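Local coordinates for glucuronan lyase A (Trichoderma reesei, PDB 2ZZJ), which probably cleaves beta-1,4-linked glucuronan within the chain, as an endo-acting lyase of polysaccharide lyase family 20, and holds a bound calcium ion, at residues A94-A99 and D105-T110; F193-G198 and V224-T229; N117-R122 and I170-A175; P141-V146 and K176-Y181. All blocks are in the same frame, centred on the assembly; numbering follows the deposited sequence.

Contact 1 of 4, residues A94-A99 and D105-T110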
loop_
_atom_site.group_PDB
_atom_site.type_symbol
_atom_site.label_atom_id
_atom_site.label_comp_id
_atom_site.label_asym_id
_atom_site.label_seq_id
_atom_site.Cartn_x
_atom_site.Cartn_y
_atom_site.Cartn_z
ATOM N N ALA A 94 10.750 -1.794 4.178
ATOM C CA ALA A 94 11.980 -1.393 4.868
ATOM C C ALA A 94 13.198 -1.760 4.036
ATOM O O ALA A 94 13.212 -2.802 3.380
ATOM C CB ALA A 94 12.085 -2.087 6.184
ATOM N N ASN A 95 14.210 -0.910 4.088
ATOM C CA ASN A 95 15.531 -1.270 3.612
ATOM C C ASN A 95 16.297 -1.837 4.795
ATOM O O ASN A 95 16.400 -1.199 5.861
ATOM C CB ASN A 95 16.251 -0.062 3.021
ATOM C CG ASN A 95 17.584 -0.434 2.379
ATOM O OD1 ASN A 95 17.770 -1.553 1.902
ATOM N ND2 ASN A 95 18.500 0.507 2.353
ATOM N N ARG A 96 16.787 -3.060 4.612
ATOM C CA ARG A 96 17.398 -3.819 5.670
ATOM C C ARG A 96 18.812 -4.229 5.223
ATOM O O ARG A 96 19.078 -5.434 5.072
ATOM C CB ARG A 96 16.552 -5.055 5.933
ATOM C CG ARG A 96 15.203 -4.747 6.514
ATOM C CD ARG A 96 14.300 -5.928 6.477
ATOM N NE ARG A 96 14.577 -6.926 7.508
ATOM C CZ ARG A 96 14.920 -8.189 7.245
ATOM N NH1 ARG A 96 15.032 -8.596 5.981
ATOM N NH2 ARG A 96 15.122 -9.052 8.246
ATOM N N PRO A 97 19.721 -3.239 5.045
ATOM C CA PRO A 97 21.017 -3.475 4.375
ATOM C C PRO A 97 21.880 -4.448 5.189
ATOM O O PRO A 97 22.042 -4.262 6.409
ATOM C CB PRO A 97 21.664 -2.088 4.316
ATOM C CG PRO A 97 20.586 -1.100 4.716
ATOM C CD PRO A 97 19.619 -1.860 5.559
ATOM N N GLY A 98 22.366 -5.496 4.511
ATOM C CA GLY A 98 23.118 -6.577 5.135
ATOM C C GLY A 98 22.296 -7.787 5.547
ATOM O O GLY A 98 22.849 -8.736 6.124
ATOM N N ALA A 99 20.983 -7.778 5.277
ATOM C CA ALA A 99 20.141 -8.943 5.625
ATOM C C ALA A 99 20.568 -10.158 4.795
ATOM O O ALA A 99 20.623 -11.304 5.293
ATOM C CB ALA A 99 18.638 -8.643 5.412
ATOM N N ASP A 105 18.118 -5.695 -0.513
ATOM C CA ASP A 105 17.812 -5.723 0.914
ATOM C C ASP A 105 16.517 -5.007 1.273
ATOM O O ASP A 105 16.173 -4.927 2.455
ATOM C CB ASP A 105 18.987 -5.219 1.774
ATOM C CG ASP A 105 20.103 -6.271 1.951
ATOM O OD1 ASP A 105 21.279 -5.851 1.888
ATOM O OD2 ASP A 105 19.821 -7.483 2.173
ATOM N N TRP A 106 15.807 -4.523 0.255
ATOM C CA TRP A 106 14.470 -3.946 0.457
ATOM C C TRP A 106 13.488 -5.075 0.591
ATOM O O TRP A 106 13.460 -5.965 -0.264
ATOM C CB TRP A 106 14.071 -3.096 -0.731
ATOM C CG TRP A 106 14.796 -1.832 -0.811
ATOM C CD1 TRP A 106 15.975 -1.603 -1.468
ATOM C CD2 TRP A 106 14.422 -0.588 -0.208
ATOM N NE1 TRP A 106 16.360 -0.288 -1.309
ATOM C CE2 TRP A 106 15.421 0.359 -0.547
ATOM C CE3 TRP A 106 13.343 -0.179 0.597
ATOM C CZ2 TRP A 106 15.367 1.692 -0.120
ATOM C CZ3 TRP A 106 13.286 1.141 1.012
ATOM C CH2 TRP A 106 14.295 2.064 0.655
ATOM N N MET A 107 12.701 -5.067 1.663
ATOM C CA MET A 107 11.678 -6.074 1.847
ATOM C C MET A 107 10.339 -5.411 2.113
ATOM O O MET A 107 10.158 -4.796 3.173
ATOM C CB MET A 107 11.994 -7.002 3.012
ATOM C CG MET A 107 11.228 -8.276 2.975
ATOM S SD MET A 107 10.933 -9.001 4.559
ATOM C CE MET A 107 9.575 -7.997 5.203
ATOM N N PRO A 108 9.404 -5.524 1.158
ATOM C CA PRO A 108 8.034 -5.119 1.529
ATOM C C PRO A 108 7.431 -6.120 2.481
ATOM O O PRO A 108 7.627 -7.343 2.325
ATOM C CB PRO A 108 7.267 -5.139 0.192
ATOM C CG PRO A 108 8.073 -6.070 -0.736
ATOM C CD PRO A 108 9.527 -5.975 -0.246
ATOM N N SER A 109 6.682 -5.637 3.461
ATOM C CA SER A 109 5.930 -6.545 4.306
ATOM C C SER A 109 4.468 -6.580 3.873
ATOM O O SER A 109 4.088 -7.289 2.914
ATOM C CB SER A 109 6.085 -6.191 5.796
ATOM O OG SER A 109 5.737 -4.842 6.095
ATOM N N THR A 110 3.636 -5.837 4.586
ATOM C CA THR A 110 2.233 -5.791 4.222
ATOM C C THR A 110 2.091 -4.957 2.945
ATOM O O THR A 110 2.736 -3.907 2.792
ATOM C CB THR A 110 1.346 -5.278 5.380
ATOM O OG1 THR A 110 1.081 -6.366 6.301
ATOM C CG2 THR A 110 0.016 -4.744 4.890
HETATM O O HOH W 1 19.242 -2.730 -0.096
HETATM O O HOH W 2 15.530 -7.592 3.395
#
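Asn95 lies against the indole of Trp106, its CB 3.5 Å from the centroid of the six-membered ring and only 2° off the ring normal, a CH-pi contact over the face. With CG anti to the backbone N (chi1 -174°), the amide runs on over the fused bond, CG above CE2 and OD1 above the five-membered ring, its plane 11° from that of the indole. The strands meet as antiparallel neighbours: Ala94 and Met107 form a hydrogen-bonded pair, with Met107 N to Ala94 O at 2.9 Å and Ala94 N to Met107 O at 3.2 Å, while Asn95 and Trp106 make the non-hydrogen-bonded pair beside it. Past the strand end, Arg96 N still reaches Asp105 O at 2.9 Å. Residues Arg96 to Ala99 form a type II turn, and its Gly98 N donates to Asp105 OD1 (2.9 Å) from above the carboxylate plane. Asp105 OD2 takes Gly100 N, so one carboxylate takes an amide of the turn and that of the residue just after it. A water joins Arg96 NH1 (2.8 Å) to Asp105 O, while Arg96 NE pairs with Asp189 in a salt bridge. This is the loop end of the hairpin of strands 86-95 and 106-115. Ala94 and Met107 pack on Phe193 of strand 192-197, whereas Trp106, on the other face of the sheet, touches Arg196 of that same strand.

Contact 2 of 4, residues F193-G198 and V224-T229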
loop_
_atom_site.group_PDB
_atom_site.type_symbol
_atom_site.label_atom_id
_atom_site.label_comp_id
_atom_site.label_asym_id
_atom_site.label_seq_id
_atom_site.Cartn_x
_atom_site.Cartn_y
_atom_site.Cartn_z
ATOM N N PHE A 193 9.803 0.429 8.988
ATOM C CA PHE A 193 9.203 0.257 7.650
ATOM C C PHE A 193 8.524 1.551 7.244
ATOM O O PHE A 193 7.800 2.154 8.064
ATOM C CB PHE A 193 8.145 -0.810 7.731
ATOM C CG PHE A 193 8.685 -2.223 7.698
ATOM C CD1 PHE A 193 8.659 -2.953 6.508
ATOM C CD2 PHE A 193 9.207 -2.832 8.861
ATOM C CE1 PHE A 193 9.130 -4.273 6.469
ATOM C CE2 PHE A 193 9.678 -4.166 8.841
ATOM C CZ PHE A 193 9.654 -4.881 7.653
ATOM N N GLN A 194 8.729 1.963 5.996
ATOM C CA GLN A 194 8.028 3.112 5.433
ATOM C C GLN A 194 6.586 2.709 5.157
ATOM O O GLN A 194 6.293 1.532 4.972
ATOM C CB GLN A 194 8.645 3.529 4.108
ATOM C CG GLN A 194 10.154 3.699 4.110
ATOM C CD GLN A 194 10.652 4.016 2.750
ATOM O OE1 GLN A 194 10.015 3.682 1.747
ATOM N NE2 GLN A 194 11.814 4.667 2.681
ATOM N N PHE A 195 5.692 3.697 5.146
ATOM C CA PHE A 195 4.321 3.481 4.688
ATOM C C PHE A 195 4.228 4.271 3.396
ATOM O O PHE A 195 4.410 5.504 3.391
ATOM C CB PHE A 195 3.342 4.005 5.728
ATOM C CG PHE A 195 1.905 3.952 5.288
ATOM C CD1 PHE A 195 1.401 2.829 4.617
ATOM C CD2 PHE A 195 1.059 5.043 5.534
ATOM C CE1 PHE A 195 0.044 2.760 4.211
ATOM C CE2 PHE A 195 -0.322 4.995 5.124
ATOM C CZ PHE A 195 -0.810 3.867 4.469
ATOM N N ARG A 196 3.995 3.568 2.291
ATOM C CA ARG A 196 3.861 4.222 1.003
ATOM C C ARG A 196 2.441 4.070 0.472
ATOM O O ARG A 196 1.814 2.987 0.618
ATOM C CB ARG A 196 4.794 3.597 -0.022
ATOM C CG ARG A 196 6.259 3.607 0.388
ATOM C CD ARG A 196 7.040 3.126 -0.783
ATOM N NE ARG A 196 8.465 3.065 -0.479
ATOM C CZ ARG A 196 9.355 2.507 -1.293
ATOM N NH1 ARG A 196 8.963 1.970 -2.462
ATOM N NH2 ARG A 196 10.630 2.474 -0.926
ATOM N N VAL A 197 1.937 5.137 -0.147
ATOM C CA VAL A 197 0.707 4.986 -0.935
ATOM C C VAL A 197 0.988 5.366 -2.385
ATOM O O VAL A 197 1.749 6.314 -2.670
ATOM C CB VAL A 197 -0.563 5.715 -0.338
ATOM C CG1 VAL A 197 -0.877 5.239 1.099
ATOM C CG2 VAL A 197 -0.452 7.249 -0.448
ATOM N N GLY A 198 0.389 4.635 -3.317
ATOM C CA GLY A 198 0.577 4.972 -4.714
ATOM C C GLY A 198 0.477 3.785 -5.643
ATOM O O GLY A 198 0.472 2.627 -5.200
ATOM N N VAL A 224 -4.922 10.726 3.894
ATOM C CA VAL A 224 -4.077 9.665 4.449
ATOM C C VAL A 224 -3.697 10.041 5.870
ATOM O O VAL A 224 -3.394 11.224 6.141
ATOM C CB VAL A 224 -2.776 9.466 3.609
ATOM C CG1 VAL A 224 -1.994 8.215 4.097
ATOM C CG2 VAL A 224 -3.099 9.329 2.093
ATOM N N ALA A 225 -3.700 9.061 6.775
ATOM C CA ALA A 225 -3.410 9.323 8.190
ATOM C C ALA A 225 -2.816 8.091 8.852
ATOM O O ALA A 225 -3.131 6.939 8.445
ATOM C CB ALA A 225 -4.696 9.753 8.962
ATOM N N VAL A 226 -1.973 8.351 9.874
ATOM C CA VAL A 226 -1.455 7.307 10.751
ATOM C C VAL A 226 -1.737 7.799 12.163
ATOM O O VAL A 226 -1.550 8.988 12.454
ATOM C CB VAL A 226 0.087 7.052 10.576
ATOM C CG1 VAL A 226 0.518 5.861 11.465
ATOM C CG2 VAL A 226 0.441 6.800 9.088
ATOM N N GLY A 227 -2.222 6.914 13.022
ATOM C CA GLY A 227 -2.582 7.317 14.378
ATOM C C GLY A 227 -2.839 6.141 15.277
ATOM O O GLY A 227 -2.533 4.992 14.927
ATOM N N THR A 228 -3.425 6.426 16.437
ATOM C CA THR A 228 -3.557 5.409 17.481
ATOM C C THR A 228 -4.983 4.954 17.716
ATOM O O THR A 228 -5.209 4.036 18.490
ATOM C CB THR A 228 -2.927 5.871 18.822
ATOM O OG1 THR A 228 -3.605 7.022 19.288
ATOM C CG2 THR A 228 -1.454 6.242 18.615
ATOM N N THR A 229 -5.941 5.578 17.029
ATOM C CA THR A 229 -7.354 5.153 17.104
ATOM C C THR A 229 -7.939 5.056 15.695
ATOM O O THR A 229 -7.368 5.613 14.749
ATOM C CB THR A 229 -8.200 6.122 17.967
ATOM O OG1 THR A 229 -8.403 7.378 17.287
ATOM C CG2 THR A 229 -7.491 6.391 19.314
#
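Phe195 reaches from strand 193-197 to two valines of strand 224-227, its CE2 lying 3.8 Å from Val224 CG1 and its CD2 4.0 Å from Val226 CG2. Both methyls come obliquely to the CD2-CE2 side of the ring, from opposite sides of its plane. The ring gets there because CG stands anti to the backbone N (chi1 174°), which carries it into the space between the strands. The axes of these short strands pass 9.9 Å apart with their directions 157° from each other, the spacing expected of layers packed face to face and too wide for backbone pairing. Phe92 stacks on the Phe195 ring and Tyr70 meets it as well, so this part of the contact is dense and aromatic. Packing slackens toward Val197, whose CG2 comes no nearer to Val224 CG2 than 4.2 Å. Past Val226 the second segment runs on to exposed Thr228 and Thr229, the latter capping a short helix through Asp232 N.

On the reverse face of strand 193-197 the character is polar. Gln194 OE1 receives Arg196 NE at 2.8 Å and Arg196 NH2 at 3.0 Å, a side-on grip with the oxygen in the guanidinium plane, while Arg196 NH1 forms a salt bridge with Glu55. Asp222, a calcium ligand, precedes Val224 by two residues, and the Val224 side chain is about 9 Å from the ion. Across the contact itself only carbon meets carbon, which implies cohesion by the hydrophobic effect and dispersion, with position set by the fit of shapes instead of by directional bonds.

Contact 3 of 4, residues N117-R122 and I170-A175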
loop_
_atom_site.group_PDB
_atom_site.type_symbol
_atom_site.label_atom_id
_atom_site.label_comp_id
_atom_site.label_asym_id
_atom_site.label_seq_id
_atom_site.Cartn_x
_atom_site.Cartn_y
_atom_site.Cartn_z
ATOM N N ASN A 117 -11.170 -7.569 -9.827
ATOM C CA ASN A 117 -11.889 -6.459 -9.171
ATOM C C ASN A 117 -11.886 -6.575 -7.650
ATOM O O ASN A 117 -12.784 -6.089 -6.966
ATOM C CB ASN A 117 -13.325 -6.314 -9.703
ATOM C CG ASN A 117 -14.204 -7.469 -9.314
ATOM O OD1 ASN A 117 -13.722 -8.527 -8.914
ATOM N ND2 ASN A 117 -15.519 -7.271 -9.428
ATOM N N GLN A 118 -10.855 -7.205 -7.121
ATOM C CA GLN A 118 -10.835 -7.529 -5.707
ATOM C C GLN A 118 -9.651 -6.869 -5.008
ATOM O O GLN A 118 -8.554 -6.850 -5.564
ATOM C CB GLN A 118 -10.734 -9.042 -5.565
ATOM C CG GLN A 118 -11.975 -9.785 -6.102
ATOM C CD GLN A 118 -13.181 -9.529 -5.208
ATOM O OE1 GLN A 118 -14.264 -9.170 -5.682
ATOM N NE2 GLN A 118 -12.969 -9.624 -3.915
ATOM N N LEU A 119 -9.893 -6.341 -3.803
ATOM C CA LEU A 119 -8.816 -5.903 -2.899
ATOM C C LEU A 119 -8.152 -7.098 -2.241
ATOM O O LEU A 119 -8.835 -7.913 -1.596
ATOM C CB LEU A 119 -9.366 -5.036 -1.786
ATOM C CG LEU A 119 -8.396 -4.155 -0.987
ATOM C CD1 LEU A 119 -7.941 -3.002 -1.847
ATOM C CD2 LEU A 119 -9.057 -3.646 0.292
ATOM N N TYR A 120 -6.835 -7.178 -2.378
ATOM C CA TYR A 120 -6.022 -8.178 -1.703
ATOM C C TYR A 120 -5.092 -7.526 -0.679
ATOM O O TYR A 120 -4.653 -6.389 -0.875
ATOM C CB TYR A 120 -5.100 -8.823 -2.732
ATOM C CG TYR A 120 -5.691 -9.964 -3.525
ATOM C CD1 TYR A 120 -5.006 -11.181 -3.607
ATOM C CD2 TYR A 120 -6.903 -9.818 -4.210
ATOM C CE1 TYR A 120 -5.520 -12.250 -4.338
ATOM C CE2 TYR A 120 -7.428 -10.898 -4.962
ATOM C CZ TYR A 120 -6.717 -12.099 -5.008
ATOM O OH TYR A 120 -7.224 -13.168 -5.749
ATOM N N SER A 121 -4.714 -8.254 0.372
ATOM C CA SER A 121 -3.605 -7.787 1.201
ATOM C C SER A 121 -2.809 -8.975 1.669
ATOM O O SER A 121 -3.118 -10.112 1.286
ATOM C CB SER A 121 -4.061 -6.905 2.380
ATOM O OG SER A 121 -2.927 -6.257 2.974
ATOM N N ARG A 122 -1.777 -8.720 2.461
ATOM C CA ARG A 122 -0.944 -9.797 2.993
ATOM C C ARG A 122 -0.183 -9.273 4.172
ATOM O O ARG A 122 -0.130 -8.069 4.378
ATOM C CB ARG A 122 0.067 -10.229 1.934
ATOM C CG ARG A 122 1.116 -9.206 1.662
ATOM C CD ARG A 122 2.049 -9.603 0.535
ATOM N NE ARG A 122 3.374 -9.076 0.796
ATOM C CZ ARG A 122 4.473 -9.434 0.134
ATOM N NH1 ARG A 122 5.640 -8.896 0.443
ATOM N NH2 ARG A 122 4.409 -10.343 -0.844
ATOM N N ILE A 170 -8.886 -5.044 8.872
ATOM C CA ILE A 170 -9.088 -4.145 7.722
ATOM C C ILE A 170 -10.576 -3.809 7.568
ATOM O O ILE A 170 -11.441 -4.698 7.645
ATOM C CB ILE A 170 -8.598 -4.797 6.407
ATOM C CG1 ILE A 170 -7.120 -5.207 6.503
ATOM C CG2 ILE A 170 -8.854 -3.854 5.177
ATOM C CD1 ILE A 170 -6.528 -5.881 5.239
ATOM N N TRP A 171 -10.861 -2.527 7.317
ATOM C CA TRP A 171 -12.187 -2.019 7.021
ATOM C C TRP A 171 -12.150 -1.474 5.598
ATOM O O TRP A 171 -11.122 -0.879 5.177
ATOM C CB TRP A 171 -12.558 -0.848 7.938
ATOM C CG TRP A 171 -12.971 -1.212 9.319
ATOM C CD1 TRP A 171 -14.259 -1.252 9.816
ATOM C CD2 TRP A 171 -12.114 -1.568 10.398
ATOM N NE1 TRP A 171 -14.236 -1.619 11.143
ATOM C CE2 TRP A 171 -12.938 -1.808 11.531
ATOM C CE3 TRP A 171 -10.727 -1.675 10.537
ATOM C CZ2 TRP A 171 -12.412 -2.168 12.778
ATOM C CZ3 TRP A 171 -10.196 -2.025 11.802
ATOM C CH2 TRP A 171 -11.047 -2.289 12.889
ATOM N N PHE A 172 -13.249 -1.658 4.868
ATOM C CA PHE A 172 -13.378 -1.127 3.496
ATOM C C PHE A 172 -14.729 -0.412 3.405
ATOM O O PHE A 172 -15.772 -1.011 3.725
ATOM C CB PHE A 172 -13.303 -2.258 2.469
ATOM C CG PHE A 172 -13.316 -1.787 1.035
ATOM C CD1 PHE A 172 -12.137 -1.352 0.416
ATOM C CD2 PHE A 172 -14.504 -1.784 0.297
ATOM C CE1 PHE A 172 -12.164 -0.906 -0.923
ATOM C CE2 PHE A 172 -14.534 -1.352 -1.020
ATOM C CZ PHE A 172 -13.367 -0.914 -1.634
ATOM N N ASP A 173 -14.715 0.850 3.012
ATOM C CA ASP A 173 -15.935 1.659 2.911
ATOM C C ASP A 173 -16.831 1.566 4.155
ATOM O O ASP A 173 -18.063 1.450 4.053
ATOM C CB ASP A 173 -16.717 1.331 1.624
ATOM C CG ASP A 173 -15.951 1.723 0.372
ATOM O OD1 ASP A 173 -14.849 2.291 0.518
ATOM O OD2 ASP A 173 -16.443 1.519 -0.748
ATOM N N GLY A 174 -16.200 1.586 5.318
ATOM C CA GLY A 174 -16.934 1.757 6.572
ATOM C C GLY A 174 -17.333 0.451 7.228
ATOM O O GLY A 174 -17.866 0.456 8.350
ATOM N N ALA A 175 -17.049 -0.661 6.552
ATOM C CA ALA A 175 -17.372 -1.989 7.061
ATOM C C ALA A 175 -16.122 -2.817 7.367
ATOM O O ALA A 175 -15.173 -2.813 6.589
ATOM C CB ALA A 175 -18.262 -2.696 6.045
#
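Leu119 overlaps the ring of Phe172 with a single methyl, CD2 standing 3.8 Å from Phe172 CD1 and coming at the ring obliquely. Holding CG anti to the backbone N (chi1 -163°) sends the branched end across toward strand 170-172. Two residues on from Leu119, and two back from Phe172, Ser121 CB meets Ile170 CD1 at 3.9 Å, as antiparallel directions require. The isoleucine spans this gap because its chain is extended at chi2 (180°), which carries the terminal methyl forward toward the serine. Ser121 thus offers its carbon to the contact, while its buried OG is bonded to Met111 O of the adjacent strand. The Phe172 ring is enclosed by other groups too: Asp173 OD1 lies 3.9 Å above one face, over the ring centre, and His152 stacks with the ring. That carboxylate is itself tied down by Arg153 N and His152 ND1. Asp173 and Gly174 are the central residues of a type I' turn, closed by Phe172 N to Ala175 O at 2.8 Å and Ala175 N to Phe172 O at 3.1 Å; the segment therefore reverses just after its inward phenylalanine. CA separations of 9.2 Å for Leu119 with Phe172 and 9.3 Å for Ser121 with Ile170 exclude strand pairing. Alternate residues directed inward from two antiparallel sheets, filling the space between them, are the hallmark of a beta sandwich, here the beta-jelly roll of this lyase.

Contact 4 of 4, residues P141-V146 and K176-Y181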
loop_
_atom_site.group_PDB
_atom_site.type_symbol
_atom_site.label_atom_id
_atom_site.label_comp_id
_atom_site.label_asym_id
_atom_site.label_seq_id
_atom_site.Cartn_x
_atom_site.Cartn_y
_atom_site.Cartn_z
ATOM N N PRO A 141 -6.985 -12.883 0.224
ATOM C CA PRO A 141 -7.567 -12.428 -1.015
ATOM C C PRO A 141 -8.988 -11.943 -0.829
ATOM O O PRO A 141 -9.589 -12.201 0.214
ATOM C CB PRO A 141 -7.568 -13.706 -1.863
ATOM C CG PRO A 141 -7.867 -14.786 -0.845
ATOM C CD PRO A 141 -7.126 -14.356 0.388
ATOM N N ASN A 142 -9.502 -11.249 -1.841
ATOM C CA ASN A 142 -10.918 -10.977 -2.013
ATOM C C ASN A 142 -11.511 -10.318 -0.786
ATOM O O ASN A 142 -12.606 -10.680 -0.344
ATOM C CB ASN A 142 -11.690 -12.273 -2.355
ATOM C CG ASN A 142 -11.049 -13.029 -3.503
ATOM O OD1 ASN A 142 -10.774 -12.445 -4.555
ATOM N ND2 ASN A 142 -10.802 -14.335 -3.310
ATOM N N LEU A 143 -10.784 -9.346 -0.240
ATOM C CA LEU A 143 -11.273 -8.633 0.943
ATOM C C LEU A 143 -12.522 -7.844 0.657
ATOM O O LEU A 143 -13.400 -7.693 1.531
ATOM C CB LEU A 143 -10.195 -7.715 1.511
ATOM C CG LEU A 143 -8.874 -8.378 1.886
ATOM C CD1 LEU A 143 -7.802 -7.342 2.188
ATOM C CD2 LEU A 143 -9.118 -9.272 3.101
ATOM N N ALA A 144 -12.594 -7.301 -0.553
ATOM C CA ALA A 144 -13.721 -6.505 -0.983
ATOM C C ALA A 144 -13.697 -6.364 -2.473
ATOM O O ALA A 144 -12.623 -6.249 -3.085
ATOM C CB ALA A 144 -13.693 -5.106 -0.370
ATOM N N THR A 145 -14.892 -6.343 -3.050
ATOM C CA THR A 145 -15.087 -5.954 -4.440
ATOM C C THR A 145 -14.880 -4.448 -4.584
ATOM O O THR A 145 -15.449 -3.624 -3.833
ATOM C CB THR A 145 -16.521 -6.342 -4.922
ATOM O OG1 THR A 145 -16.684 -7.746 -4.725
ATOM C CG2 THR A 145 -16.667 -6.050 -6.372
ATOM N N VAL A 146 -14.057 -4.086 -5.553
ATOM C CA VAL A 146 -13.702 -2.705 -5.752
ATOM C C VAL A 146 -14.336 -2.181 -7.034
ATOM O O VAL A 146 -14.030 -2.687 -8.137
ATOM C CB VAL A 146 -12.138 -2.529 -5.826
ATOM C CG1 VAL A 146 -11.800 -1.094 -5.983
ATOM C CG2 VAL A 146 -11.455 -3.112 -4.580
ATOM N N LYS A 176 -16.113 -3.524 8.501
ATOM C CA LYS A 176 -15.028 -4.433 8.803
ATOM C C LYS A 176 -15.126 -5.555 7.793
ATOM O O LYS A 176 -16.205 -6.170 7.667
ATOM C CB LYS A 176 -15.170 -5.010 10.209
ATOM C CG LYS A 176 -13.951 -5.771 10.703
ATOM C CD LYS A 176 -14.096 -6.123 12.208
ATOM C CE LYS A 176 -13.104 -5.323 13.020
ATOM N NZ LYS A 176 -13.411 -5.197 14.500
ATOM N N VAL A 177 -14.037 -5.788 7.058
ATOM C CA VAL A 177 -13.995 -6.868 6.053
ATOM C C VAL A 177 -13.006 -7.956 6.383
ATOM O O VAL A 177 -13.013 -9.012 5.749
ATOM C CB VAL A 177 -13.746 -6.373 4.598
ATOM C CG1 VAL A 177 -14.888 -5.483 4.145
ATOM C CG2 VAL A 177 -12.372 -5.721 4.465
ATOM N N HIS A 178 -12.134 -7.723 7.360
ATOM C CA HIS A 178 -11.204 -8.754 7.736
ATOM C C HIS A 178 -10.733 -8.536 9.146
ATOM O O HIS A 178 -10.429 -7.422 9.534
ATOM C CB HIS A 178 -9.991 -8.780 6.792
ATOM C CG HIS A 178 -9.103 -9.974 6.982
ATOM N ND1 HIS A 178 -9.413 -11.217 6.469
ATOM C CD2 HIS A 178 -7.933 -10.126 7.648
ATOM C CE1 HIS A 178 -8.459 -12.076 6.796
ATOM N NE2 HIS A 178 -7.559 -11.445 7.522
ATOM N N GLU A 179 -10.672 -9.600 9.941
ATOM C CA GLU A 179 -9.952 -9.489 11.191
ATOM C C GLU A 179 -9.405 -10.841 11.571
ATOM O O GLU A 179 -10.059 -11.877 11.364
ATOM C CB GLU A 179 -10.808 -8.841 12.289
ATOM C CG GLU A 179 -11.384 -9.770 13.338
ATOM C CD GLU A 179 -12.649 -9.231 13.957
ATOM O OE1 GLU A 179 -13.722 -9.763 13.608
ATOM O OE2 GLU A 179 -12.578 -8.268 14.746
ATOM N N GLU A 180 -8.183 -10.834 12.045
ATOM C CA GLU A 180 -7.601 -12.040 12.591
ATOM C C GLU A 180 -6.664 -11.673 13.729
ATOM O O GLU A 180 -6.058 -10.594 13.733
ATOM C CB GLU A 180 -6.931 -12.882 11.502
ATOM C CG GLU A 180 -5.688 -12.295 10.906
ATOM C CD GLU A 180 -5.193 -13.127 9.736
ATOM O OE1 GLU A 180 -4.554 -14.167 9.984
ATOM O OE2 GLU A 180 -5.442 -12.756 8.570
ATOM N N TYR A 181 -6.584 -12.569 14.722
ATOM C CA TYR A 181 -5.874 -12.310 15.979
ATOM C C TYR A 181 -4.778 -13.334 16.257
ATOM O O TYR A 181 -4.729 -14.390 15.622
ATOM C CB TYR A 181 -6.870 -12.289 17.134
ATOM C CG TYR A 181 -7.823 -11.136 17.019
ATOM C CD1 TYR A 181 -7.503 -9.881 17.558
ATOM C CD2 TYR A 181 -9.014 -11.275 16.308
ATOM C CE1 TYR A 181 -8.385 -8.798 17.419
ATOM C CE2 TYR A 181 -9.881 -10.214 16.163
ATOM C CZ TYR A 181 -9.560 -8.976 16.714
ATOM O OH TYR A 181 -10.448 -7.929 16.556
#
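Leu143 sits where the first segment turns a corner, and its side chain touches Val177 near its root and His178 near one tip. CB begins the contact, 4.2 Å from Val177 CG2. At CG, set anti to the carbonyl carbon (chi1 -57°), the chain forks. CD2 ends against His178, 3.8 Å from its CB and 3.9 Å from its ND1, meeting the imidazole obliquely. The other branch, CD1, turns inward to the methyl end of Ile170 and to Ser121, joining the neighbouring apolar layer. The backbone takes part as well: Leu143 O lies 3.4 Å from Val177 CB, while its own amide is used by Leu119 of the adjoining strand.

Two consecutive residues can face this one leucine because the partner strand is irregular. Val177 and His178 both stand opposite Ile170 in a classic beta bulge, and both direct their side chains toward the first segment. The imidazole is then held in position by Glu180: His178 NE2 donates to Glu180 OE2 at 2.7 Å, nearly straight at 172°, with the acceptor in the ring plane. Arg140 NE forms a salt bridge to the same oxygen, and Tyr123 OH binds Glu180 OE1. On the outer side of the strand, Glu179 OE2 takes Tyr181 OH at 2.8 Å and a weak hydrogen bond from Lys176 NZ, part of a salt bridge.

The chemistry is thus divided: the junction proper is a modest, partly exposed apolar touch, and Glu180, itself held by Arg140 and Tyr123, fixes the rotation of the imidazole against which the leucine rests.

From the N terminus, contact 1 is met first and closes a short hairpin loop within one sheet. The chain then lays down 117-122 and 141-146 on that same sheet, crosses to the other, and returns past them with 170-175 and 176-181, so contacts 3 and 4 cross, their centres about 5 Å apart. Contact 2 comes last, in series, its loop running from 193-198 to 224-229 and spanning the sheets about 16 Å (centre to centre) from contact 3. Contacts 2, 3 and 4 tie sheet to sheet; contact 1 joins neighbours in one sheet, meeting contact 3 through Thr110 OG1 and Arg122 O, 2.8 Å apart.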